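Local coordinates for PHOX (Pseudomonas fluorescens, PDB 4A9V), which hydrolyses phosphate monoesters as an alkaline phosphatase of the PhoX family, using a complex iron-calcium cofactor held by a beta-propeller, at residues S32-S37 with R570-A575; G65-G70 with G548-G553; I346-G351 with L373-V378. One frame throughout, in Å; residues are numbered along the deposited sequence.

Contact 1: residues S32-S37 with R570-A575; sequences SSVLIS and RSSVMA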
ATOM      1  N   SER A  32     -20.243   9.284  -8.985  1.00 11.07           N
ATOM      2  CA  SER A  32     -19.674   8.534  -7.877  1.00 11.33           C
ATOM      3  C   SER A  32     -20.744   8.202  -6.853  1.00 10.55           C
ATOM      4  O   SER A  32     -21.737   8.914  -6.718  1.00 13.69           O
ATOM      5  CB  SER A  32     -18.543   9.315  -7.203  1.00 14.54           C
ATOM      6  OG  SER A  32     -19.021  10.480  -6.559  1.00 16.77           O
ATOM      7  N   SER A  33     -20.550   7.061  -6.202  1.00 10.51           N
ATOM      8  CA  SER A  33     -21.425   6.590  -5.138  0.50 12.77           C
ATOM      9  C   SER A  33     -20.550   5.986  -4.043  1.00  9.00           C
ATOM     10  O   SER A  33     -19.528   5.383  -4.339  1.00 10.25           O
ATOM     11  CB  SER A  33     -22.374   5.520  -5.692  0.50 22.51           C
ATOM     12  OG  SER A  33     -23.424   5.241  -4.784  0.50 24.85           O
ATOM     13  N   VAL A  34     -20.993   6.074  -2.795  1.00  9.09           N
ATOM     14  CA  VAL A  34     -20.309   5.385  -1.708  1.00  8.37           C
ATOM     15  C   VAL A  34     -20.656   3.905  -1.732  1.00  7.49           C
ATOM     16  O   VAL A  34     -21.825   3.536  -1.646  1.00 10.11           O
ATOM     17  CB  VAL A  34     -20.705   5.968  -0.343  1.00  9.46           C
ATOM     18  CG1 VAL A  34     -20.106   5.138   0.777  1.00 10.46           C
ATOM     19  CG2 VAL A  34     -20.269   7.422  -0.231  1.00 12.74           C
ATOM     20  N   LEU A  35     -19.637   3.065  -1.845  1.00  7.13           N
ATOM     21  CA  LEU A  35     -19.832   1.624  -1.732  1.00  7.50           C
ATOM     22  C   LEU A  35     -19.968   1.197  -0.272  1.00  7.39           C
ATOM     23  O   LEU A  35     -20.898   0.478   0.101  1.00  7.86           O
ATOM     24  CB  LEU A  35     -18.678   0.871  -2.398  1.00  7.39           C
ATOM     25  CG  LEU A  35     -18.809  -0.656  -2.392  1.00  8.35           C
ATOM     26  CD1 LEU A  35     -19.877  -1.125  -3.369  1.00 10.86           C
ATOM     27  CD2 LEU A  35     -17.474  -1.323  -2.684  1.00  9.11           C
ATOM     28  N   ILE A  36     -19.030   1.646   0.555  1.00  7.67           N
ATOM     29  CA  ILE A  36     -18.991   1.270   1.965  1.00  7.03           C
ATOM     30  C   ILE A  36     -18.084   2.257   2.692  1.00  7.09           C
ATOM     31  O   ILE A  36     -17.183   2.835   2.082  1.00  7.57           O
ATOM     32  CB  ILE A  36     -18.496  -0.190   2.159  1.00  7.67           C
ATOM     33  CG1 ILE A  36     -18.657  -0.653   3.612  1.00  7.63           C
ATOM     34  CG2 ILE A  36     -17.070  -0.374   1.656  1.00  8.47           C
ATOM     35  CD1 ILE A  36     -18.677  -2.163   3.748  1.00  8.43           C
ATOM     36  N   SER A  37     -18.382   2.507   3.963  1.00  6.89           N
ATOM     37  CA  SER A  37     -17.603   3.420   4.793  1.00  7.29           C
ATOM     38  C   SER A  37     -17.162   2.731   6.085  1.00  7.48           C
ATOM     39  O   SER A  37     -17.830   1.826   6.590  1.00  7.57           O
ATOM     40  CB  SER A  37     -18.431   4.655   5.167  1.00  8.07           C
ATOM     41  OG  SER A  37     -18.840   5.391   4.029  1.00  8.54           O
ATOM     42  N   ARG A 570     -15.969   9.979   7.255  1.00  7.94           N
ATOM     43  CA  ARG A 570     -15.698   8.542   7.276  1.00  7.93           C
ATOM     44  C   ARG A 570     -14.952   8.135   6.012  1.00  7.00           C
ATOM     45  O   ARG A 570     -15.440   8.344   4.905  1.00  7.67           O
ATOM     46  CB  ARG A 570     -17.004   7.750   7.375  1.00  7.77           C
ATOM     47  CG  ARG A 570     -17.801   8.051   8.633  1.00  8.74           C
ATOM     48  CD  ARG A 570     -19.235   7.571   8.515  1.00 10.03           C
ATOM     49  NE  ARG A 570     -19.326   6.114   8.509  1.00  8.83           N
ATOM     50  CZ  ARG A 570     -20.463   5.451   8.355  1.00  9.35           C
ATOM     51  NH1 ARG A 570     -21.585   6.119   8.112  1.00 10.59           N
ATOM     52  NH2 ARG A 570     -20.474   4.128   8.413  1.00  9.41           N
ATOM     53  N   SER A 571     -13.804   7.486   6.185  1.00  7.11           N
ATOM     54  CA  SER A 571     -13.110   6.846   5.072  1.00  6.85           C
ATOM     55  C   SER A 571     -14.083   5.947   4.334  1.00  6.62           C
ATOM     56  O   SER A 571     -14.873   5.227   4.956  1.00  6.94           O
ATOM     57  CB  SER A 571     -11.937   6.009   5.584  1.00  6.73           C
ATOM     58  OG  SER A 571     -10.926   6.821   6.151  1.00  7.73           O
ATOM     59  N   SER A 572     -14.034   6.008   3.010  1.00  6.47           N
ATOM     60  CA  SER A 572     -15.001   5.311   2.182  1.00  7.15           C
ATOM     61  C   SER A 572     -14.345   4.744   0.942  1.00  6.72           C
ATOM     62  O   SER A 572     -13.367   5.298   0.432  1.00  7.59           O
ATOM     63  CB  SER A 572     -16.123   6.260   1.763  1.00  7.64           C
ATOM     64  OG  SER A 572     -16.805   6.788   2.886  1.00  8.33           O
ATOM     65  N   VAL A 573     -14.918   3.652   0.444  1.00  6.68           N
ATOM     66  CA  VAL A 573     -14.648   3.168  -0.892  1.00  6.80           C
ATOM     67  C   VAL A 573     -15.748   3.692  -1.796  1.00  6.74           C
ATOM     68  O   VAL A 573     -16.941   3.531  -1.499  1.00  7.63           O
ATOM     69  CB  VAL A 573     -14.603   1.624  -0.922  1.00  7.22           C
ATOM     70  CG1 VAL A 573     -14.379   1.111  -2.335  1.00  8.44           C
ATOM     71  CG2 VAL A 573     -13.520   1.105   0.009  1.00  8.29           C
ATOM     72  N   MET A 574     -15.340   4.327  -2.889  1.00  7.33           N
ATOM     73  CA  MET A 574     -16.252   4.912  -3.860  1.00  7.97           C
ATOM     74  C   MET A 574     -16.316   4.040  -5.102  1.00  7.53           C
ATOM     75  O   MET A 574     -15.320   3.449  -5.503  1.00  9.21           O
ATOM     76  CB  MET A 574     -15.771   6.309  -4.268  1.00  8.95           C
ATOM     77  CG  MET A 574     -15.453   7.228  -3.103  1.00  9.85           C
ATOM     78  SD  MET A 574     -16.849   7.517  -1.997  1.00 11.25           S
ATOM     79  CE  MET A 574     -17.983   8.375  -3.085  1.00 13.01           C
ATOM     80  N   ALA A 575     -17.483   4.032  -5.734  1.00  7.56           N
ATOM     81  CA  ALA A 575     -17.674   3.446  -7.052  1.00  8.17           C
ATOM     82  C   ALA A 575     -17.850   4.556  -8.082  1.00  7.92           C
ATOM     83  O   ALA A 575     -18.745   5.396  -7.947  1.00  9.43           O
ATOM     84  CB  ALA A 575     -18.900   2.544  -7.049  1.00  9.07           C
TER

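Contact 2: residues G65-G70 with G548-G553; sequences GDNNDG and GIQHPG. With LI (lithium ion), chain D.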
ATOM      1  N   GLY A  65     -13.429  -1.668   8.687  1.00  6.99           N
ATOM      2  CA  GLY A  65     -12.360  -1.003   9.411  1.00  7.36           C
ATOM      3  C   GLY A  65     -12.171   0.428   8.961  1.00  6.38           C
ATOM      4  O   GLY A  65     -12.896   0.944   8.101  1.00  7.02           O
ATOM      5  N   ASP A  66     -11.211   1.092   9.595  1.00  7.16           N
ATOM      6  CA  ASP A  66     -10.953   2.508   9.366  1.00  7.12           C
ATOM      7  C   ASP A  66      -9.900   2.688   8.270  1.00  7.06           C
ATOM      8  O   ASP A  66      -9.249   1.734   7.836  1.00  7.13           O
ATOM      9  CB  ASP A  66     -10.508   3.161  10.681  1.00  7.72           C
ATOM     10  CG  ASP A  66     -10.861   4.644  10.769  1.00  9.22           C
ATOM     11  OD1 ASP A  66     -11.277   5.234   9.746  1.00  8.83           O
ATOM     12  OD2 ASP A  66     -10.679   5.216  11.870  1.00 10.08           O
ATOM     13  N   ASN A  67      -9.775   3.918   7.792  1.00  6.89           N
ATOM     14  CA  ASN A  67      -8.736   4.315   6.858  1.00  6.91           C
ATOM     15  C   ASN A  67      -8.460   3.260   5.788  1.00  6.87           C
ATOM     16  O   ASN A  67      -7.326   2.817   5.599  1.00  6.70           O
ATOM     17  CB  ASN A  67      -7.480   4.766   7.606  1.00  7.22           C
ATOM     18  CG  ASN A  67      -7.691   6.089   8.322  1.00  7.81           C
ATOM     19  OD1 ASN A  67      -8.646   6.813   8.037  1.00  8.65           O
ATOM     20  ND2 ASN A  67      -6.803   6.419   9.247  1.00  9.00           N
ATOM     21  N   ASN A  68      -9.458   3.026   4.945  0.50  7.07           N
ATOM     22  CA  ASN A  68      -9.321   2.007   3.917  0.50  7.44           C
ATOM     23  C   ASN A  68      -8.297   2.406   2.867  0.50  6.85           C
ATOM     24  O   ASN A  68      -8.089   3.592   2.591  0.50  9.27           O
ATOM     25  CB  ASN A  68     -10.670   1.644   3.277  0.50  6.06           C
ATOM     26  CG  ASN A  68     -11.446   2.845   2.776  0.50  7.29           C
ATOM     27  OD1 ASN A  68     -12.525   3.116   3.298  0.50 14.32           O
ATOM     28  ND2 ASN A  68     -11.134   3.256   1.554  0.50  8.24           N
ATOM     29  N   ASP A  69      -7.510   1.419   2.454  1.00  6.01           N
ATOM     30  CA  ASP A  69      -6.283   1.662   1.722  1.00  6.27           C
ATOM     31  C   ASP A  69      -6.255   0.715   0.502  1.00  6.13           C
ATOM     32  O   ASP A  69      -7.206   0.679  -0.276  1.00  6.83           O
ATOM     33  CB  ASP A  69      -5.091   1.511   2.687  1.00  6.28           C
ATOM     34  CG  ASP A  69      -3.866   2.294   2.260  1.00  6.98           C
ATOM     35  OD1 ASP A  69      -3.679   2.497   1.040  1.00  8.05           O
ATOM     36  OD2 ASP A  69      -3.071   2.672   3.160  1.00  8.67           O
ATOM     37  N   GLY A  70      -5.212  -0.089   0.339  1.00  6.22           N
ATOM     38  CA  GLY A  70      -5.149  -0.975  -0.823  1.00  6.29           C
ATOM     39  C   GLY A  70      -6.276  -1.996  -0.827  1.00  5.76           C
ATOM     40  O   GLY A  70      -6.761  -2.403   0.227  1.00  7.12           O
ATOM     41  N   GLY A 548     -10.461   4.368  -3.098  1.00  6.24           N
ATOM     42  CA  GLY A 548     -10.581   4.735  -1.697  1.00  6.74           C
ATOM     43  C   GLY A 548     -10.326   6.205  -1.417  1.00  6.70           C
ATOM     44  O   GLY A 548      -9.437   6.844  -2.001  1.00  7.43           O
ATOM     45  N   ILE A 549     -11.098   6.714  -0.461  1.00  6.63           N
ATOM     46  CA  ILE A 549     -10.896   8.024   0.120  1.00  7.10           C
ATOM     47  C   ILE A 549     -10.567   7.805   1.591  1.00  6.48           C
ATOM     48  O   ILE A 549     -11.407   7.359   2.372  1.00  6.97           O
ATOM     49  CB  ILE A 549     -12.177   8.874  -0.011  1.00  7.57           C
ATOM     50  CG1 ILE A 549     -12.563   9.066  -1.486  1.00  9.17           C
ATOM     51  CG2 ILE A 549     -12.003  10.205   0.701  1.00  8.52           C
ATOM     52  CD1 ILE A 549     -11.503   9.714  -2.353  1.00  8.88           C
ATOM     53  N   GLN A 550      -9.297   7.997   1.921  1.00  6.52           N
ATOM     54  CA  GLN A 550      -8.765   7.643   3.224  1.00  6.65           C
ATOM     55  C   GLN A 550      -8.600   8.890   4.094  1.00  6.64           C
ATOM     56  O   GLN A 550      -8.139   9.929   3.628  1.00  7.24           O
ATOM     57  CB  GLN A 550      -7.417   6.922   3.062  1.00  6.81           C
ATOM     58  CG  GLN A 550      -6.921   6.248   4.329  1.00  6.35           C
ATOM     59  CD  GLN A 550      -5.468   5.843   4.240  1.00  7.07           C
ATOM     60  OE1 GLN A 550      -4.610   6.653   3.882  1.00  8.36           O
ATOM     61  NE2 GLN A 550      -5.174   4.600   4.605  1.00  7.24           N
ATOM     62  N   HIS A 551      -8.960   8.738   5.366  1.00  6.96           N
ATOM     63  CA  HIS A 551      -8.871   9.799   6.377  1.00  7.73           C
ATOM     64  C   HIS A 551      -9.345  11.156   5.917  1.00  8.36           C
ATOM     65  O   HIS A 551      -8.711  12.164   6.206  1.00  8.71           O
ATOM     66  CB  HIS A 551      -7.470   9.880   7.009  1.00  8.30           C
ATOM     67  CG  HIS A 551      -6.354  10.213   6.034  1.00  8.42           C
ATOM     68  ND1 HIS A 551      -6.173  11.446   5.508  1.00  8.36           N
ATOM     69  CD2 HIS A 551      -5.312   9.428   5.553  1.00  8.58           C
ATOM     70  CE1 HIS A 551      -5.080  11.439   4.724  1.00  8.94           C
ATOM     71  NE2 HIS A 551      -4.552  10.208   4.758  1.00  9.07           N
ATOM     72  N   PRO A 552     -10.543  11.229   5.315  1.00  8.04           N
ATOM     73  CA  PRO A 552     -11.089  12.563   5.102  1.00  8.95           C
ATOM     74  C   PRO A 552     -11.169  13.341   6.409  1.00  8.65           C
ATOM     75  O   PRO A 552     -11.535  12.786   7.446  1.00  9.18           O
ATOM     76  CB  PRO A 552     -12.486  12.287   4.532  1.00  9.08           C
ATOM     77  CG  PRO A 552     -12.841  10.946   5.061  1.00  8.68           C
ATOM     78  CD  PRO A 552     -11.553  10.178   5.099  1.00  8.29           C
ATOM     79  N   GLY A 553     -10.785  14.610   6.374  1.00  9.31           N
ATOM     80  CA  GLY A 553     -10.848  15.439   7.566  1.00  9.56           C
ATOM     81  C   GLY A 553      -9.835  15.056   8.635  1.00 10.57           C
ATOM     82  O   GLY A 553     -10.065  15.295   9.814  1.00 10.79           O
TER
HETATM   83 LI    LI D 613      -1.643   3.591   1.756  1.00  8.34          LI
HETATM   84  O   HOH W   1      -1.016   4.203   2.827  1.00  8.23           O
HETATM   85  O   HOH W   2      -1.081   2.819   0.219  1.00  8.22           O

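Contact 3: residues I346-G351 with L373-V378; sequences IELTHG and LAASVV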
ATOM      1  N   ILE A 346      19.887  -8.083  -6.861  1.00  7.34           N
ATOM      2  CA  ILE A 346      20.957  -8.708  -6.101  1.00  8.18           C
ATOM      3  C   ILE A 346      20.336  -9.585  -5.016  1.00  8.60           C
ATOM      4  O   ILE A 346      19.474  -9.149  -4.268  1.00  8.04           O
ATOM      5  CB  ILE A 346      21.866  -7.647  -5.446  1.00  9.12           C
ATOM      6  CG1 ILE A 346      22.434  -6.701  -6.504  1.00 10.86           C
ATOM      7  CG2 ILE A 346      22.980  -8.319  -4.659  1.00 10.91           C
ATOM      8  CD1 ILE A 346      23.162  -5.506  -5.937  1.00 13.64           C
ATOM      9  N   GLU A 347      20.769 -10.839  -4.965  1.00  9.28           N
ATOM     10  CA  GLU A 347      20.172 -11.857  -4.112  1.00  9.48           C
ATOM     11  C   GLU A 347      20.450 -11.618  -2.623  1.00  9.55           C
ATOM     12  O   GLU A 347      21.593 -11.375  -2.224  1.00 11.73           O
ATOM     13  CB  GLU A 347      20.775 -13.190  -4.541  1.00 17.80           C
ATOM     14  CG  GLU A 347      20.193 -14.436  -3.934  1.00 21.24           C
ATOM     15  CD  GLU A 347      20.864 -15.678  -4.487  1.00 19.82           C
ATOM     16  OE1 GLU A 347      21.379 -15.623  -5.629  1.00 26.12           O
ATOM     17  OE2 GLU A 347      20.598 -16.746  -3.933  1.00 21.25           O
ATOM     18  N   LEU A 348      19.423 -11.794  -1.795  1.00  8.55           N
ATOM     19  CA  LEU A 348      19.563 -11.776  -0.351  1.00  8.44           C
ATOM     20  C   LEU A 348      19.482 -13.206   0.165  1.00  8.65           C
ATOM     21  O   LEU A 348      18.409 -13.720   0.505  1.00  9.40           O
ATOM     22  CB  LEU A 348      18.469 -10.908   0.270  1.00  9.38           C
ATOM     23  CG  LEU A 348      18.443  -9.464  -0.234  1.00  8.53           C
ATOM     24  CD1 LEU A 348      17.345  -8.686   0.474  1.00 10.92           C
ATOM     25  CD2 LEU A 348      19.789  -8.781  -0.058  1.00  9.64           C
ATOM     26  N   THR A 349      20.642 -13.850   0.180  1.00  9.61           N
ATOM     27  CA  THR A 349      20.761 -15.270   0.474  1.00 11.10           C
ATOM     28  C   THR A 349      21.935 -15.475   1.415  1.00 11.63           C
ATOM     29  O   THR A 349      23.053 -15.073   1.113  1.00 12.89           O
ATOM     30  CB  THR A 349      20.999 -16.069  -0.818  1.00 11.97           C
ATOM     31  OG1 THR A 349      19.832 -15.975  -1.644  1.00 14.09           O
ATOM     32  CG2 THR A 349      21.299 -17.539  -0.518  1.00 16.06           C
ATOM     33  N   HIS A 350      21.682 -16.099   2.556  1.00 11.82           N
ATOM     34  CA  HIS A 350      22.743 -16.392   3.496  1.00 13.01           C
ATOM     35  C   HIS A 350      23.831 -17.180   2.819  1.00 15.13           C
ATOM     36  O   HIS A 350      23.559 -18.182   2.156  1.00 15.60           O
ATOM     37  CB  HIS A 350      22.191 -17.170   4.675  1.00 13.44           C
ATOM     38  CG  HIS A 350      23.171 -17.319   5.800  1.00 14.62           C
ATOM     39  ND1 HIS A 350      24.056 -18.331   5.847  1.00 20.14           N
ATOM     40  CD2 HIS A 350      23.519 -16.445   6.823  1.00 16.76           C
ATOM     41  CE1 HIS A 350      24.840 -18.181   6.929  1.00 21.66           C
ATOM     42  NE2 HIS A 350      24.492 -17.038   7.542  1.00 19.88           N
ATOM     43  N   GLY A 351      25.068 -16.708   2.953  1.00 16.86           N
ATOM     44  CA  GLY A 351      26.217 -17.358   2.325  1.00 18.84           C
ATOM     45  C   GLY A 351      26.644 -16.746   0.999  1.00 19.41           C
ATOM     46  O   GLY A 351      27.567 -17.245   0.356  1.00 23.95           O
ATOM     47  N   LEU A 373      18.903  -4.710   6.610  1.00  7.88           N
ATOM     48  CA  LEU A 373      20.325  -4.779   6.912  0.50  8.24           C
ATOM     49  C   LEU A 373      21.058  -5.600   5.864  1.00  8.57           C
ATOM     50  O   LEU A 373      22.165  -5.265   5.472  1.00  9.73           O
ATOM     51  CB  LEU A 373      20.552  -5.377   8.301  0.50  9.31           C
ATOM     52  CG  LEU A 373      20.135  -4.461   9.447  0.50 12.22           C
ATOM     53  CD1 LEU A 373      20.365  -5.166  10.775  0.50 16.27           C
ATOM     54  CD2 LEU A 373      20.912  -3.155   9.413  0.50 16.82           C
ATOM     55  N   ALA A 374      20.453  -6.699   5.429  1.00  8.59           N
ATOM     56  CA  ALA A 374      21.078  -7.543   4.416  1.00  9.14           C
ATOM     57  C   ALA A 374      21.200  -6.782   3.093  1.00  8.73           C
ATOM     58  O   ALA A 374      22.222  -6.860   2.405  1.00  9.44           O
ATOM     59  CB  ALA A 374      20.279  -8.826   4.231  1.00  9.35           C
ATOM     60  N   ALA A 375      20.165  -6.022   2.743  1.00  8.29           N
ATOM     61  CA  ALA A 375      20.173  -5.253   1.510  1.00  8.02           C
ATOM     62  C   ALA A 375      21.243  -4.150   1.539  1.00  8.22           C
ATOM     63  O   ALA A 375      21.860  -3.846   0.520  1.00  8.51           O
ATOM     64  CB  ALA A 375      18.794  -4.664   1.261  1.00  7.99           C
ATOM     65  N   SER A 376      21.494  -3.567   2.705  1.00  8.38           N
ATOM     66  CA  SER A 376      22.593  -2.620   2.826  1.00  9.20           C
ATOM     67  C   SER A 376      23.942  -3.300   2.596  1.00 10.03           C
ATOM     68  O   SER A 376      24.812  -2.749   1.931  1.00 10.55           O
ATOM     69  CB  SER A 376      22.578  -1.932   4.189  1.00 10.04           C
ATOM     70  OG  SER A 376      21.475  -1.049   4.310  1.00 10.24           O
ATOM     71  N   VAL A 377      24.113  -4.503   3.135  1.00  9.69           N
ATOM     72  CA  VAL A 377      25.371  -5.230   2.953  1.00 10.82           C
ATOM     73  C   VAL A 377      25.682  -5.418   1.466  1.00 10.89           C
ATOM     74  O   VAL A 377      26.829  -5.280   1.043  1.00 11.94           O
ATOM     75  CB  VAL A 377      25.347  -6.597   3.671  1.00 11.95           C
ATOM     76  CG1 VAL A 377      26.520  -7.467   3.233  1.00 14.73           C
ATOM     77  CG2 VAL A 377      25.384  -6.396   5.173  1.00 13.67           C
ATOM     78  N   VAL A 378      24.667  -5.719   0.663  1.00  9.50           N
ATOM     79  CA  VAL A 378      24.906  -6.023  -0.747  1.00 10.45           C
ATOM     80  C   VAL A 378      24.874  -4.787  -1.644  1.00 10.09           C
ATOM     81  O   VAL A 378      25.074  -4.893  -2.845  1.00 11.64           O
ATOM     82  CB  VAL A 378      23.927  -7.081  -1.304  1.00 10.30           C
ATOM     83  CG1 VAL A 378      23.893  -8.302  -0.406  1.00 11.80           C
ATOM     84  CG2 VAL A 378      22.534  -6.500  -1.505  1.00 10.65           C
TER

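Contact 1: residues S32-S37 with R570-A575
Ser37 and Ser572 sit opposite each other as a non-hydrogen-bonded antiparallel pair, and their hydroxyls meet: Ser37 OG lies 2.7 Å from Ser572 OG. Ser572 OG also donates to Arg570 O at 2.9 Å, coming from above the carbonyl plane, 42° out of it. With an alanine here the hydroxyl is gone, which is likely to leave Ser37 OG without this partner and Arg570 O without its hydroxyl donor. Backbone bonds pair most of the remaining facing N and O atoms. Ser33 N gives to Ala575 O at 3.0 Å, and Ala575 N returns a straighter bond to Ser33 O at 2.8 Å (171° at the hydrogen). Further along, a classic beta bulge puts both Leu35 and Ile36 against Val573. Val573 O takes Leu35 N at 2.8 Å and Ile36 N only weakly at 3.5 Å. Val573 N is satisfied by Ile36 O at 2.9 Å.

Apolar side chains pack on the faces of the sheet: Val34 with Met574 on one, Ile36 with Val573 on the other. Met574 is bent at its second and third torsions (chi2 -59°), which curls CE back to Val34 CG2, 3.8 Å away. Leu35 and Ile36 lie alongside Val573, which they touch with CD2 and CG2. Ser37 CB covers one face of the Arg570 guanidinium, near its rim. The same guanidinium forms a salt bridge to Glu562, a hydrogen bond to Trp38 O and a cation-pi contact with Phe49.

The pairing is the N-terminal strand joining the C-terminal one, the closure known from beta-propellers. Strand 30-37 is an edge strand of its antiparallel sheet, and strand 572-578 separates it from strands 544-550 and 532-538.

Contact 2: residues G65-G70 with G548-G553
Asn67 OD1 has three partners. His551 N reaches it across the contact by a weak bond of 3.3 Å, bent to 120° at the hydrogen. Asn93 ND2 and Ser571 OG hold the same oxygen from outside the two segments. Ser571 OG also takes the His551 N-H, so Ser571 bridges the two. The His551 ring stands nearly upright to the Asn67 amide, and His551 CB comes within 3.4 Å of Asn67 OD1.

The straightest bond belongs to Gln550. Its NE2 gives to Asn67 O at 3.0 Å, with 175° at the hydrogen. The acceptor lies in the plane of the Gln550 amide, while the donor stands above the Asn67 carbonyl plane. Gln550 CG is anti to the backbone N (chi1 -168°) and the chain beyond it is extended, which carries NE2 past Asn67 CB to the Asp69 carboxylate. There NE2 makes a second, weak bond to Asp69 OD2 at 3.2 Å. Asn68 O is buried against Gln550 CG at 3.4 Å and has no polar partner in the model.

Asp69 chelates a lithium ion through OD1 at 2.4 Å and OD2 at 2.2 Å. It also belongs to the mu-oxo-diiron pocket, and Thr534 bonds to its OD1. Through its weak bond to Asp69, Gln550 is in the second shell of the lithium ion. His551 NE2 in turn bonds to Glu532, a ligand of another metal site.

The contact joins two sheets of the propeller. Strand 68-76 borders strand 82-89 in one; strand 544-550 lies between strands 532-538 and 572-578 in the other.

Contact 3: residues I346-G351 with L373-V378
Ile346 CG2 lies 3.7 Å from both Val378 CB and Val378 CG2, and the two side chains run antiparallel alongside each other. Leu348 stands roughly perpendicular to Val378, with CD2 3.9 Å from Val378 CG2. With CG1 of Val378 anti to the carbonyl carbon (chi1 -51°), CG2 falls between the backbone N and the carbonyl carbon, where it touches both partners. Leu348 also spreads its two methyls over the helix: CD2 lies 4.3 Å from Ala374 CB, and CD1 lies 4.3 Å from Ala375 CB. The small alanines let the leucine come close to the helix backbone, with CD2 3.9 Å from Ala375 CA.

This is helix-on-sheet packing at the periphery of the propeller. Helix 371-377 packs on a face of the sheet in which strands 296-303, 322-329 and 340-347 are neighbours. There Ala375 also touches Phe297, Tyr299 and Val326. Val367 of helix 364-369 packs on both Leu348 and Ala374.

Several polar groups are paired outside the interface. Val378 N bonds to Ala374 O at 3.2 Å, in the helical pattern. Val378 O accepts from Arg328 NH2, and Leu348 O from Gln364 NE2.

Contacts 1 and 2 are neighbours, with centres 9 Å apart. Strand 544-550 of contact 2 and both strands of contact 1 belong to one antiparallel sheet, in which 544-550 and 572-578 are adjacent and consecutive in the chain. Ser572 O and Ile549 N link them directly. Contact 3 lies on the other side of the chain's centre, about 42 Å from contact 1 and 35 Å from contact 2, centre to centre. Along the sequence the contacts are nested: 3 inside 2, and 2 inside 1. Contact 1 joins the two ends of the propeller ring, contact 2 ties that sheet to strand 68-76, which carries Asp69 of the metal centre, and contact 3 packs a helix on a distant sheet.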